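Local coordinates for protein monovalent Na+/H+ antiporter subunit A (Dietzia sp. DQ12-45-1b, PDB 7D3U) that probably exchanges sodium ions for protons across the cell membrane as the large antiporter subunit of the multi-subunit Mrp complex, at residues 602-616 / 628-642. Numbering follows the deposited sequence.
Sequences DWIVVVLLVVGTAAM and NVGIVGFAMALWFFT. With LMT (dodecyl-beta-D-maltoside), chain C; LMT (dodecyl-beta-D-maltoside), chain S.
Leu609 and Trp639 meet where helices 603-616 and 628-642 pack antiparallel, their axes 8.7 Å apart and crossing at -160°. Apolar packing dominates. As a knob, Leu609 fills a hole formed by Val632, Ala635, Met636 and Trp639: CD1 lies 3.8 Å from Ala635 CB, while CD2 reaches the edge of the Trp639 indole, 3.8 Å from its CD1. In the reverse sense, Val632 fits among Leu609, Gly612, Thr613 and Met616; with no side chain on Gly612, Val632 CG2 comes to 3.7 Å from Gly612 C. With chi3 bent to -43°, Met616 turns CE toward Val629 and Val632.

One CH-pi contact supplements this packing: Val605 CG2 stands over the face of Trp639, 4.0 Å from the centroid of its five-membered ring, while Val606 CG2 approaches CZ2 obliquely.

The two threonine hydroxyls bond within their own helices, Thr613 OG1 to Leu609 O and Thr642 OG1 to Leu638 O. Asp602 OD2 accepts a hydrogen bond from Arg599 N and forms a salt bridge with Arg50 of the neighbouring subunit C.

On the side of helix 603-616 turned away from its partner, a dodecyl maltoside chain crosses one face of Trp603, C10 lying 3.5 Å from CD2. Losing the indole of Trp603 to an alanine would probably leave that alkyl chain without the flat surface it lies against.

No hydrogen bond links 602-616 to 628-642; interlocking apolar side chains are consistent with a membrane-buried helix pair in this MbhD-like region, its charged Asp602 answered from outside the pair.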
ATOM      1  N   ASP B 602       2.375  28.394  31.731  1.00 83.20           N
ATOM      2  CA  ASP B 602       2.627  27.613  30.530  1.00 83.20           C
ATOM      3  C   ASP B 602       3.999  26.964  30.550  1.00 83.20           C
ATOM      4  O   ASP B 602       4.154  25.831  30.082  1.00 83.20           O
ATOM      5  CB  ASP B 602       2.479  28.536  29.318  1.00 83.20           C
ATOM      6  CG  ASP B 602       1.055  28.930  29.060  1.00 83.20           C
ATOM      7  OD1 ASP B 602       0.154  28.282  29.626  1.00 83.20           O
ATOM      8  OD2 ASP B 602       0.835  29.911  28.324  1.00 83.20           O
ATOM      9  N   TRP B 603       4.999  27.650  31.100  1.00 83.84           N
ATOM     10  CA  TRP B 603       6.320  27.054  31.215  1.00 83.84           C
ATOM     11  C   TRP B 603       6.337  25.932  32.242  1.00 83.84           C
ATOM     12  O   TRP B 603       7.147  25.011  32.130  1.00 83.84           O
ATOM     13  CB  TRP B 603       7.344  28.129  31.564  1.00 83.84           C
ATOM     14  CG  TRP B 603       7.397  29.221  30.546  1.00 83.84           C
ATOM     15  CD1 TRP B 603       6.813  30.447  30.630  1.00 83.84           C
ATOM     16  CD2 TRP B 603       8.058  29.177  29.279  1.00 83.84           C
ATOM     17  NE1 TRP B 603       7.077  31.176  29.496  1.00 83.84           N
ATOM     18  CE2 TRP B 603       7.839  30.416  28.650  1.00 83.84           C
ATOM     19  CE3 TRP B 603       8.819  28.210  28.616  1.00 83.84           C
ATOM     20  CZ2 TRP B 603       8.355  30.715  27.394  1.00 83.84           C
ATOM     21  CZ3 TRP B 603       9.327  28.508  27.370  1.00 83.84           C
ATOM     22  CH2 TRP B 603       9.094  29.749  26.771  1.00 83.84           C
ATOM     23  N   ILE B 604       5.432  25.964  33.221  1.00 81.83           N
ATOM     24  CA  ILE B 604       5.385  24.883  34.201  1.00 81.83           C
ATOM     25  C   ILE B 604       4.900  23.591  33.553  1.00 81.83           C
ATOM     26  O   ILE B 604       5.477  22.517  33.770  1.00 81.83           O
ATOM     27  CB  ILE B 604       4.529  25.296  35.415  1.00 81.83           C
ATOM     28  CG1 ILE B 604       3.083  25.607  35.018  1.00 81.83           C
ATOM     29  CG2 ILE B 604       5.141  26.499  36.103  1.00 81.83           C
ATOM     30  CD1 ILE B 604       2.107  24.477  35.268  1.00 81.83           C
ATOM     31  N   VAL B 605       3.866  23.669  32.712  1.00 77.05           N
ATOM     32  CA  VAL B 605       3.398  22.461  32.046  1.00 77.05           C
ATOM     33  C   VAL B 605       4.367  22.058  30.945  1.00 77.05           C
ATOM     34  O   VAL B 605       4.542  20.866  30.673  1.00 77.05           O
ATOM     35  CB  VAL B 605       1.961  22.643  31.518  1.00 77.05           C
ATOM     36  CG1 VAL B 605       1.844  23.896  30.684  1.00 77.05           C
ATOM     37  CG2 VAL B 605       1.524  21.428  30.722  1.00 77.05           C
ATOM     38  N   VAL B 606       5.047  23.024  30.323  1.00 75.52           N
ATOM     39  CA  VAL B 606       6.093  22.673  29.364  1.00 75.52           C
ATOM     40  C   VAL B 606       7.212  21.900  30.053  1.00 75.52           C
ATOM     41  O   VAL B 606       7.710  20.898  29.526  1.00 75.52           O
ATOM     42  CB  VAL B 606       6.622  23.935  28.661  1.00 75.52           C
ATOM     43  CG1 VAL B 606       8.028  23.705  28.140  1.00 75.52           C
ATOM     44  CG2 VAL B 606       5.699  24.320  27.528  1.00 75.52           C
ATOM     45  N   VAL B 607       7.610  22.339  31.249  1.00 74.18           N
ATOM     46  CA  VAL B 607       8.672  21.658  31.982  1.00 74.18           C
ATOM     47  C   VAL B 607       8.220  20.270  32.409  1.00 74.18           C
ATOM     48  O   VAL B 607       8.980  19.300  32.312  1.00 74.18           O
ATOM     49  CB  VAL B 607       9.114  22.508  33.187  1.00 74.18           C
ATOM     50  CG1 VAL B 607       9.722  21.631  34.268  1.00 74.18           C
ATOM     51  CG2 VAL B 607      10.102  23.570  32.747  1.00 74.18           C
ATOM     52  N   LEU B 608       6.980  20.147  32.884  1.00 74.45           N
ATOM     53  CA  LEU B 608       6.481  18.834  33.276  1.00 74.45           C
ATOM     54  C   LEU B 608       6.410  17.887  32.084  1.00 74.45           C
ATOM     55  O   LEU B 608       6.740  16.702  32.204  1.00 74.45           O
ATOM     56  CB  LEU B 608       5.115  18.967  33.944  1.00 74.45           C
ATOM     57  CG  LEU B 608       5.193  19.458  35.386  1.00 74.45           C
ATOM     58  CD1 LEU B 608       3.808  19.624  35.961  1.00 74.45           C
ATOM     59  CD2 LEU B 608       6.008  18.492  36.222  1.00 74.45           C
ATOM     60  N   LEU B 609       6.015  18.397  30.916  1.00 72.66           N
ATOM     61  CA  LEU B 609       5.949  17.550  29.730  1.00 72.66           C
ATOM     62  C   LEU B 609       7.339  17.138  29.268  1.00 72.66           C
ATOM     63  O   LEU B 609       7.552  15.984  28.880  1.00 72.66           O
ATOM     64  CB  LEU B 609       5.207  18.274  28.610  1.00 72.66           C
ATOM     65  CG  LEU B 609       4.843  17.418  27.401  1.00 72.66           C
ATOM     66  CD1 LEU B 609       3.982  16.248  27.827  1.00 72.66           C
ATOM     67  CD2 LEU B 609       4.130  18.257  26.361  1.00 72.66           C
ATOM     68  N   VAL B 610       8.299  18.066  29.305  1.00 72.09           N
ATOM     69  CA  VAL B 610       9.670  17.732  28.931  1.00 72.09           C
ATOM     70  C   VAL B 610      10.234  16.680  29.873  1.00 72.09           C
ATOM     71  O   VAL B 610      10.885  15.721  29.442  1.00 72.09           O
ATOM     72  CB  VAL B 610      10.540  19.001  28.917  1.00 72.09           C
ATOM     73  CG1 VAL B 610      12.014  18.642  28.933  1.00 72.09           C
ATOM     74  CG2 VAL B 610      10.207  19.856  27.710  1.00 72.09           C
ATOM     75  N   VAL B 611       9.983  16.835  31.174  1.00 73.58           N
ATOM     76  CA  VAL B 611      10.501  15.888  32.153  1.00 73.58           C
ATOM     77  C   VAL B 611       9.865  14.517  31.960  1.00 73.58           C
ATOM     78  O   VAL B 611      10.552  13.491  32.004  1.00 73.58           O
ATOM     79  CB  VAL B 611      10.280  16.433  33.575  1.00 73.58           C
ATOM     80  CG1 VAL B 611      10.202  15.306  34.569  1.00 73.58           C
ATOM     81  CG2 VAL B 611      11.395  17.389  33.949  1.00 73.58           C
ATOM     82  N   GLY B 612       8.552  14.474  31.725  1.00 74.04           N
ATOM     83  CA  GLY B 612       7.901  13.198  31.473  1.00 74.04           C
ATOM     84  C   GLY B 612       8.410  12.519  30.217  1.00 74.04           C
ATOM     85  O   GLY B 612       8.658  11.310  30.210  1.00 74.04           O
ATOM     86  N   THR B 613       8.595  13.288  29.143  1.00 72.92           N
ATOM     87  CA  THR B 613       9.091  12.712  27.897  1.00 72.92           C
ATOM     88  C   THR B 613      10.515  12.193  28.055  1.00 72.92           C
ATOM     89  O   THR B 613      10.847  11.115  27.547  1.00 72.92           O
ATOM     90  CB  THR B 613       9.019  13.750  26.779  1.00 72.92           C
ATOM     91  OG1 THR B 613       7.663  14.176  26.611  1.00 72.92           O
ATOM     92  CG2 THR B 613       9.522  13.164  25.473  1.00 72.92           C
ATOM     93  N   ALA B 614      11.368  12.937  28.761  1.00 72.63           N
ATOM     94  CA  ALA B 614      12.731  12.470  28.983  1.00 72.63           C
ATOM     95  C   ALA B 614      12.747  11.216  29.846  1.00 72.63           C
ATOM     96  O   ALA B 614      13.480  10.264  29.553  1.00 72.63           O
ATOM     97  CB  ALA B 614      13.567  13.575  29.624  1.00 72.63           C
ATOM     98  N   ALA B 615      11.933  11.189  30.903  1.00 73.52           N
ATOM     99  CA  ALA B 615      11.870  10.005  31.750  1.00 73.52           C
ATOM    100  C   ALA B 615      11.312   8.809  30.996  1.00 73.52           C
ATOM    101  O   ALA B 615      11.629   7.664  31.332  1.00 73.52           O
ATOM    102  CB  ALA B 615      11.028  10.292  32.991  1.00 73.52           C
ATOM    103  N   MET B 616      10.479   9.048  29.981  1.00 75.15           N
ATOM    104  CA  MET B 616       9.976   7.939  29.179  1.00 75.15           C
ATOM    105  C   MET B 616      11.025   7.436  28.199  1.00 75.15           C
ATOM    106  O   MET B 616      11.164   6.224  28.004  1.00 75.15           O
ATOM    107  CB  MET B 616       8.717   8.356  28.424  1.00 75.15           C
ATOM    108  CG  MET B 616       8.137   7.248  27.561  1.00 75.15           C
ATOM    109  SD  MET B 616       6.758   7.798  26.546  1.00 75.15           S
ATOM    110  CE  MET B 616       5.872   8.804  27.726  1.00 75.15           C
ATOM    111  N   ASN B 628       5.486   6.861  33.025  1.00 75.22           N
ATOM    112  CA  ASN B 628       5.763   8.103  32.317  1.00 75.22           C
ATOM    113  C   ASN B 628       4.754   8.353  31.205  1.00 75.22           C
ATOM    114  O   ASN B 628       4.496   9.507  30.862  1.00 75.22           O
ATOM    115  CB  ASN B 628       7.183   8.080  31.762  1.00 75.22           C
ATOM    116  CG  ASN B 628       8.225   8.242  32.843  1.00 75.22           C
ATOM    117  OD1 ASN B 628       9.230   7.534  32.865  1.00 75.22           O
ATOM    118  ND2 ASN B 628       7.987   9.178  33.755  1.00 75.22           N
ATOM    119  N   VAL B 629       4.164   7.297  30.645  1.00 75.67           N
ATOM    120  CA  VAL B 629       3.097   7.485  29.668  1.00 75.67           C
ATOM    121  C   VAL B 629       1.872   8.091  30.337  1.00 75.67           C
ATOM    122  O   VAL B 629       1.255   9.023  29.807  1.00 75.67           O
ATOM    123  CB  VAL B 629       2.760   6.152  28.976  1.00 75.67           C
ATOM    124  CG1 VAL B 629       1.314   6.142  28.506  1.00 75.67           C
ATOM    125  CG2 VAL B 629       3.693   5.925  27.812  1.00 75.67           C
ATOM    126  N   GLY B 630       1.503   7.574  31.508  1.00 75.28           N
ATOM    127  CA  GLY B 630       0.424   8.189  32.264  1.00 75.28           C
ATOM    128  C   GLY B 630       0.725   9.629  32.632  1.00 75.28           C
ATOM    129  O   GLY B 630      -0.158  10.492  32.594  1.00 75.28           O
ATOM    130  N   ILE B 631       1.981   9.915  32.972  1.00 75.45           N
ATOM    131  CA  ILE B 631       2.354  11.273  33.354  1.00 75.45           C
ATOM    132  C   ILE B 631       2.294  12.209  32.155  1.00 75.45           C
ATOM    133  O   ILE B 631       1.842  13.353  32.267  1.00 75.45           O
ATOM    134  CB  ILE B 631       3.743  11.273  34.007  1.00 75.45           C
ATOM    135  CG1 ILE B 631       3.633  10.789  35.447  1.00 75.45           C
ATOM    136  CG2 ILE B 631       4.368  12.658  33.956  1.00 75.45           C
ATOM    137  CD1 ILE B 631       4.947  10.700  36.127  1.00 75.45           C
ATOM    138  N   VAL B 632       2.747  11.747  30.990  1.00 73.27           N
ATOM    139  CA  VAL B 632       2.668  12.567  29.787  1.00 73.27           C
ATOM    140  C   VAL B 632       1.216  12.780  29.387  1.00 73.27           C
ATOM    141  O   VAL B 632       0.842  13.859  28.915  1.00 73.27           O
ATOM    142  CB  VAL B 632       3.494  11.932  28.654  1.00 73.27           C
ATOM    143  CG1 VAL B 632       3.139  12.550  27.316  1.00 73.27           C
ATOM    144  CG2 VAL B 632       4.973  12.107  28.931  1.00 73.27           C
ATOM    145  N   GLY B 633       0.368  11.771  29.585  1.00 74.06           N
ATOM    146  CA  GLY B 633      -1.053  11.959  29.339  1.00 74.06           C
ATOM    147  C   GLY B 633      -1.663  13.004  30.252  1.00 74.06           C
ATOM    148  O   GLY B 633      -2.450  13.846  29.812  1.00 74.06           O
ATOM    149  N   PHE B 634      -1.297  12.976  31.534  1.00 74.39           N
ATOM    150  CA  PHE B 634      -1.794  13.987  32.461  1.00 74.39           C
ATOM    151  C   PHE B 634      -1.278  15.374  32.098  1.00 74.39           C
ATOM    152  O   PHE B 634      -2.017  16.361  32.184  1.00 74.39           O
ATOM    153  CB  PHE B 634      -1.398  13.631  33.891  1.00 74.39           C
ATOM    154  CG  PHE B 634      -2.494  12.984  34.675  1.00 74.39           C
ATOM    155  CD1 PHE B 634      -2.701  11.620  34.602  1.00 74.39           C
ATOM    156  CD2 PHE B 634      -3.320  13.739  35.484  1.00 74.39           C
ATOM    157  CE1 PHE B 634      -3.707  11.022  35.324  1.00 74.39           C
ATOM    158  CE2 PHE B 634      -4.329  13.145  36.207  1.00 74.39           C
ATOM    159  CZ  PHE B 634      -4.523  11.786  36.127  1.00 74.39           C
ATOM    160  N   ALA B 635      -0.011  15.468  31.692  1.00 73.08           N
ATOM    161  CA  ALA B 635       0.544  16.756  31.299  1.00 73.08           C
ATOM    162  C   ALA B 635      -0.107  17.278  30.028  1.00 73.08           C
ATOM    163  O   ALA B 635      -0.312  18.485  29.891  1.00 73.08           O
ATOM    164  CB  ALA B 635       2.056  16.647  31.115  1.00 73.08           C
ATOM    165  N   MET B 636      -0.467  16.389  29.102  1.00 73.93           N
ATOM    166  CA  MET B 636      -1.167  16.823  27.901  1.00 73.93           C
ATOM    167  C   MET B 636      -2.600  17.231  28.209  1.00 73.93           C
ATOM    168  O   MET B 636      -3.138  18.134  27.563  1.00 73.93           O
ATOM    169  CB  MET B 636      -1.143  15.717  26.851  1.00 73.93           C
ATOM    170  CG  MET B 636       0.210  15.524  26.204  1.00 73.93           C
ATOM    171  SD  MET B 636       0.499  16.734  24.910  1.00 73.93           S
ATOM    172  CE  MET B 636      -0.895  16.391  23.846  1.00 73.93           C
ATOM    173  N   ALA B 637      -3.232  16.585  29.189  1.00 72.69           N
ATOM    174  CA  ALA B 637      -4.548  17.038  29.623  1.00 72.69           C
ATOM    175  C   ALA B 637      -4.468  18.421  30.255  1.00 72.69           C
ATOM    176  O   ALA B 637      -5.310  19.286  29.985  1.00 72.69           O
ATOM    177  CB  ALA B 637      -5.152  16.036  30.600  1.00 72.69           C
ATOM    178  N   LEU B 638      -3.461  18.647  31.101  1.00 72.85           N
ATOM    179  CA  LEU B 638      -3.238  19.978  31.652  1.00 72.85           C
ATOM    180  C   LEU B 638      -2.939  20.990  30.553  1.00 72.85           C
ATOM    181  O   LEU B 638      -3.347  22.152  30.648  1.00 72.85           O
ATOM    182  CB  LEU B 638      -2.096  19.935  32.666  1.00 72.85           C
ATOM    183  CG  LEU B 638      -1.623  21.256  33.268  1.00 72.85           C
ATOM    184  CD1 LEU B 638      -2.772  21.974  33.943  1.00 72.85           C
ATOM    185  CD2 LEU B 638      -0.496  21.010  34.251  1.00 72.85           C
ATOM    186  N   TRP B 639      -2.237  20.562  29.504  1.00 72.16           N
ATOM    187  CA  TRP B 639      -1.981  21.426  28.358  1.00 72.16           C
ATOM    188  C   TRP B 639      -3.282  21.825  27.675  1.00 72.16           C
ATOM    189  O   TRP B 639      -3.539  23.011  27.443  1.00 72.16           O
ATOM    190  CB  TRP B 639      -1.062  20.707  27.371  1.00 72.16           C
ATOM    191  CG  TRP B 639       0.217  21.412  27.058  1.00 72.16           C
ATOM    192  CD1 TRP B 639       1.456  20.850  26.984  1.00 72.16           C
ATOM    193  CD2 TRP B 639       0.388  22.798  26.740  1.00 72.16           C
ATOM    194  NE1 TRP B 639       2.389  21.798  26.658  1.00 72.16           N
ATOM    195  CE2 TRP B 639       1.759  23.003  26.501  1.00 72.16           C
ATOM    196  CE3 TRP B 639      -0.483  23.886  26.641  1.00 72.16           C
ATOM    197  CZ2 TRP B 639       2.278  24.247  26.173  1.00 72.16           C
ATOM    198  CZ3 TRP B 639       0.035  25.117  26.315  1.00 72.16           C
ATOM    199  CH2 TRP B 639       1.402  25.288  26.082  1.00 72.16           C
ATOM    200  N   PHE B 640      -4.110  20.836  27.335  1.00 71.69           N
ATOM    201  CA  PHE B 640      -5.378  21.115  26.671  1.00 71.69           C
ATOM    202  C   PHE B 640      -6.286  21.974  27.535  1.00 71.69           C
ATOM    203  O   PHE B 640      -7.063  22.777  27.009  1.00 71.69           O
ATOM    204  CB  PHE B 640      -6.086  19.810  26.312  1.00 71.69           C
ATOM    205  CG  PHE B 640      -5.412  19.035  25.225  1.00 71.69           C
ATOM    206  CD1 PHE B 640      -4.814  19.682  24.165  1.00 71.69           C
ATOM    207  CD2 PHE B 640      -5.382  17.656  25.263  1.00 71.69           C
ATOM    208  CE1 PHE B 640      -4.195  18.968  23.166  1.00 71.69           C
ATOM    209  CE2 PHE B 640      -4.766  16.938  24.265  1.00 71.69           C
ATOM    210  CZ  PHE B 640      -4.172  17.596  23.216  1.00 71.69           C
ATOM    211  N   PHE B 641      -6.207  21.824  28.857  1.00 74.52           N
ATOM    212  CA  PHE B 641      -7.046  22.635  29.730  1.00 74.52           C
ATOM    213  C   PHE B 641      -6.500  24.048  29.890  1.00 74.52           C
ATOM    214  O   PHE B 641      -7.275  24.985  30.104  1.00 74.52           O
ATOM    215  CB  PHE B 641      -7.191  21.967  31.094  1.00 74.52           C
ATOM    216  CG  PHE B 641      -7.948  22.789  32.088  1.00 74.52           C
ATOM    217  CD1 PHE B 641      -9.249  23.177  31.834  1.00 74.52           C
ATOM    218  CD2 PHE B 641      -7.359  23.176  33.276  1.00 74.52           C
ATOM    219  CE1 PHE B 641      -9.949  23.934  32.746  1.00 74.52           C
ATOM    220  CE2 PHE B 641      -8.055  23.932  34.190  1.00 74.52           C
ATOM    221  CZ  PHE B 641      -9.351  24.313  33.925  1.00 74.52           C
ATOM    222  N   THR B 642      -5.181  24.221  29.790  1.00 75.37           N
ATOM    223  CA  THR B 642      -4.611  25.563  29.848  1.00 75.37           C
ATOM    224  C   THR B 642      -4.976  26.365  28.606  1.00 75.37           C
ATOM    225  O   THR B 642      -5.228  27.572  28.691  1.00 75.37           O
ATOM    226  CB  THR B 642      -3.095  25.483  30.008  1.00 75.37           C
ATOM    227  OG1 THR B 642      -2.776  24.629  31.111  1.00 75.37           O
ATOM    228  CG2 THR B 642      -2.517  26.861  30.268  1.00 75.37           C
TER
HETATM  229  C1  LMT C1211       7.535  35.656  22.999  1.00 86.88           C
HETATM  230  C2  LMT C1211       8.734  35.197  23.774  1.00 86.88           C
HETATM  231  C3  LMT C1211       8.734  35.488  25.239  1.00 86.88           C
HETATM  232  C4  LMT C1211      10.139  35.282  25.740  1.00 86.88           C
HETATM  233  C5  LMT C1211      10.203  35.488  27.215  1.00 86.88           C
HETATM  234  C6  LMT C1211       9.786  34.271  27.972  1.00 86.88           C
HETATM  235  C7  LMT C1211      10.920  33.792  28.830  1.00 86.88           C
HETATM  236  C8  LMT C1211      10.445  32.649  29.655  1.00 86.88           C
HETATM  237  C9  LMT C1211      11.536  31.855  30.295  1.00 86.88           C
HETATM  238  C10 LMT C1211      10.935  30.550  30.737  1.00 86.88           C
HETATM  239  C11 LMT C1211      11.810  29.844  31.721  1.00 86.88           C
HETATM  240  C12 LMT C1211      11.206  28.556  32.170  1.00 86.88           C
HETATM  241  C1B LMT S1202       1.106  37.382  28.162  1.00 95.19           C
HETATM  242  C2B LMT S1202       0.690  38.648  27.382  1.00 95.19           C
HETATM  243  C3B LMT S1202       0.089  39.704  28.330  1.00 95.19           C
HETATM  244  C4B LMT S1202      -1.029  39.078  29.190  1.00 95.19           C
HETATM  245  C5B LMT S1202      -0.412  37.868  29.901  1.00 95.19           C
HETATM  246  C6B LMT S1202      -1.431  37.237  30.842  1.00 95.19           C
HETATM  247  O1B LMT S1202       2.252  37.650  28.905  1.00 95.19           O
HETATM  248  O2B LMT S1202       1.814  39.132  26.770  1.00 95.19           O
HETATM  249  O3B LMT S1202      -0.334  40.816  27.651  1.00 95.19           O
HETATM  250  O4' LMT S1202      -1.483  39.976  30.125  1.00 95.19           O
HETATM  251  O5B LMT S1202       0.078  36.919  28.987  1.00 95.19           O
HETATM  252  O6B LMT S1202      -0.787  36.505  31.808  1.00 95.19           O
HETATM  253  C1' LMT S1202       5.484  35.733  30.630  1.00 95.19           C
HETATM  254  C2' LMT S1202       5.152  35.265  29.198  1.00 95.19           C
HETATM  255  C3' LMT S1202       4.160  36.249  28.516  1.00 95.19           C
HETATM  256  C4' LMT S1202       2.962  36.552  29.434  1.00 95.19           C
HETATM  257  C5' LMT S1202       3.593  36.990  30.770  1.00 95.19           C
HETATM  258  C6' LMT S1202       2.629  37.560  31.774  1.00 95.19           C
HETATM  259  O1' LMT S1202       6.182  34.775  31.304  1.00 95.19           O
HETATM  260  O2' LMT S1202       6.316  35.240  28.472  1.00 95.19           O
HETATM  261  O3' LMT S1202       3.724  35.744  27.327  1.00 95.19           O
HETATM  262  O5' LMT S1202       4.278  35.916  31.341  1.00 95.19           O
HETATM  263  O6' LMT S1202       3.392  37.979  32.833  1.00 95.19           O
HETATM  264  C1  LMT S1202       6.588  35.165  32.596  1.00 95.19           C
HETATM  265  C2  LMT S1202       7.673  34.202  32.968  1.00 95.19           C
HETATM  266  C3  LMT S1202       7.232  32.875  33.488  1.00 95.19           C
HETATM  267  C4  LMT S1202       8.404  32.265  34.207  1.00 95.19           C
HETATM  268  C5  LMT S1202       7.929  31.337  35.274  1.00 95.19           C
HETATM  269  C6  LMT S1202       7.651  29.971  34.747  1.00 95.19           C
HETATM  270  C7  LMT S1202       8.804  29.062  35.054  1.00 95.19           C
HETATM  271  C8  LMT S1202       8.477  28.262  36.266  1.00 95.19           C
HETATM  272  C9  LMT S1202       9.393  27.106  36.502  1.00 95.19           C
HETATM  273  C10 LMT S1202       8.578  26.013  37.130  1.00 95.19           C
HETATM  274  C11 LMT S1202       9.415  24.822  37.462  1.00 95.19           C
HETATM  275  C12 LMT S1202      10.353  25.104  38.585  1.00 95.19           C